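Local coordinates for BH2331 protein (Bacillus halodurans, PDB 1VL5) that probably acts as an S-adenosylmethionine-dependent methyltransferase, although its substrate is unknown, at residues L137-S142 with S244-A249. Residues are numbered along the deposited sequence; the frame is centred on the assembly and turned at random.
Sequences LLVDNS and SILMKA
Leu138 and Met247, a selenomethionine, form a hydrogen-bonded antiparallel pair, with Leu138 N to Met247 O at 2.9 Å and Met247 N to Leu138 O at 2.8 Å, the latter almost straight (173°). Asp140 and Ile245 repeat the pattern, and between the two rings Val139 CA sends a CH...O contact to Ile245 O. Side chains pair on both faces. On one, the bend of Met247 at chi3 (-73°) carries CE back onto Leu138 CD2, a tight 3.5 Å, and Trp173 of helix 170-180 packs over both residues. Further along, Ile245 CG2 lies 3.6 Å from Ser142 OG, whose hydrogen-bond partner is Glu243, while CG1 rests against Asp140 O; an alanine here would probably leave a gap between Ser142 and Trp173. On the opposite face, Val139 CG2 meets Leu246 CG at 3.8 Å and Leu137 CD2 lies alongside CB and CG of Lys248, whose NZ reaches Gln135 and Ile32 O; helix 26-33 covers Leu137 and Leu246. Asp140 turns its carboxylate to His114. Strand 134-142, parallel to 104-110 on its other edge, thus gains an antiparallel neighbour late in the sequence, as in the Rossmann-like sheet of class I methyltransferases.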
loop_
_atom_site.group_PDB
_atom_site.type_symbol
_atom_site.label_atom_id
_atom_site.label_comp_id
_atom_site.label_asym_id
_atom_site.label_seq_id
_atom_site.Cartn_x
_atom_site.Cartn_y
_atom_site.Cartn_z
ATOM N N LEU A 137 -5.557 -6.861 -6.124
ATOM C CA LEU A 137 -5.499 -5.437 -6.297
ATOM C C LEU A 137 -4.524 -4.898 -5.262
ATOM O O LEU A 137 -4.824 -4.857 -4.079
ATOM C CB LEU A 137 -6.921 -4.864 -6.119
ATOM C CG LEU A 137 -7.896 -5.235 -7.264
ATOM C CD1 LEU A 137 -9.350 -5.142 -6.816
ATOM C CD2 LEU A 137 -7.718 -4.406 -8.514
ATOM N N LEU A 138 -3.366 -4.421 -5.720
ATOM C CA LEU A 138 -2.298 -3.990 -4.840
ATOM C C LEU A 138 -1.911 -2.563 -5.117
ATOM O O LEU A 138 -1.658 -2.202 -6.270
ATOM C CB LEU A 138 -1.102 -4.905 -5.052
ATOM C CG LEU A 138 0.233 -4.710 -4.320
ATOM C CD1 LEU A 138 0.089 -4.797 -2.836
ATOM C CD2 LEU A 138 1.209 -5.771 -4.801
ATOM N N VAL A 139 -1.888 -1.750 -4.052
ATOM C CA VAL A 139 -1.615 -0.325 -4.113
ATOM C C VAL A 139 -0.522 -0.034 -3.089
ATOM O O VAL A 139 -0.597 -0.498 -1.941
ATOM C CB VAL A 139 -2.854 0.550 -3.794
ATOM C CG1 VAL A 139 -2.437 2.021 -3.629
ATOM C CG2 VAL A 139 -3.878 0.461 -4.886
ATOM N N ASP A 140 0.533 0.641 -3.539
ATOM C CA ASP A 140 1.612 1.021 -2.676
ATOM C C ASP A 140 2.455 2.095 -3.321
ATOM O O ASP A 140 2.426 2.306 -4.524
ATOM C CB ASP A 140 2.504 -0.203 -2.355
ATOM C CG ASP A 140 3.135 -0.131 -0.943
ATOM O OD1 ASP A 140 2.719 0.720 -0.133
ATOM O OD2 ASP A 140 4.070 -0.911 -0.690
ATOM N N ASN A 141 3.306 2.693 -2.503
ATOM C CA ASN A 141 4.367 3.577 -2.992
ATOM C C ASN A 141 5.432 2.748 -3.600
ATOM O O ASN A 141 5.652 1.610 -3.181
ATOM C CB ASN A 141 4.980 4.362 -1.864
ATOM C CG ASN A 141 3.936 5.010 -1.015
ATOM O OD1 ASN A 141 3.122 5.814 -1.504
ATOM N ND2 ASN A 141 3.910 4.624 0.267
ATOM N N SER A 142 6.082 3.334 -4.608
ATOM C CA SER A 142 7.043 2.641 -5.445
ATOM C C SER A 142 8.331 3.418 -5.531
ATOM O O SER A 142 8.334 4.598 -5.400
ATOM C CB SER A 142 6.455 2.340 -6.835
ATOM O OG SER A 142 5.855 3.479 -7.407
ATOM N N SER A 244 3.362 6.299 -6.676
ATOM C CA SER A 244 2.691 5.101 -6.228
ATOM C C SER A 244 2.087 4.382 -7.403
ATOM O O SER A 244 1.918 4.941 -8.509
ATOM C CB SER A 244 1.551 5.460 -5.251
ATOM O OG SER A 244 0.615 6.240 -5.922
ATOM N N ILE A 245 1.697 3.153 -7.118
ATOM C CA ILE A 245 1.099 2.294 -8.106
ATOM C C ILE A 245 -0.139 1.575 -7.637
ATOM O O ILE A 245 -0.365 1.378 -6.435
ATOM C CB ILE A 245 2.123 1.230 -8.602
ATOM C CG1 ILE A 245 2.671 0.447 -7.431
ATOM C CG2 ILE A 245 3.301 1.957 -9.377
ATOM C CD1 ILE A 245 3.709 -0.587 -7.813
ATOM N N LEU A 246 -0.902 1.146 -8.633
ATOM C CA LEU A 246 -2.060 0.296 -8.484
ATOM C C LEU A 246 -1.936 -0.796 -9.537
ATOM O O LEU A 246 -1.942 -0.501 -10.752
ATOM C CB LEU A 246 -3.331 1.134 -8.717
ATOM C CG LEU A 246 -4.795 0.686 -8.545
ATOM C CD1 LEU A 246 -5.661 1.800 -9.058
ATOM C CD2 LEU A 246 -5.139 -0.510 -9.304
HETATM N N MSE A 247 -1.855 -2.046 -9.058
HETATM C CA MSE A 247 -1.824 -3.227 -9.905
HETATM C C MSE A 247 -3.061 -4.132 -9.741
HETATM O O MSE A 247 -3.562 -4.316 -8.623
HETATM C CB MSE A 247 -0.516 -3.981 -9.667
HETATM C CG MSE A 247 0.691 -3.174 -9.972
HETATM SE SE MSE A 247 2.330 -4.079 -9.301
HETATM C CE MSE A 247 1.960 -3.701 -7.500
ATOM N N LYS A 248 -3.602 -4.571 -10.881
ATOM C CA LYS A 248 -4.646 -5.560 -10.988
ATOM C C LYS A 248 -3.979 -6.754 -11.654
ATOM O O LYS A 248 -3.571 -6.655 -12.824
ATOM C CB LYS A 248 -5.785 -5.033 -11.890
ATOM C CG LYS A 248 -7.008 -5.941 -12.035
ATOM C CD LYS A 248 -7.977 -5.389 -13.099
ATOM C CE LYS A 248 -9.189 -6.206 -13.242
ATOM N NZ LYS A 248 -10.249 -5.913 -12.234
ATOM N N ALA A 249 -3.817 -7.836 -10.898
ATOM C CA ALA A 249 -3.164 -9.053 -11.361
ATOM C C ALA A 249 -4.154 -10.223 -11.242
ATOM O O ALA A 249 -4.852 -10.340 -10.257
ATOM C CB ALA A 249 -1.910 -9.341 -10.536
#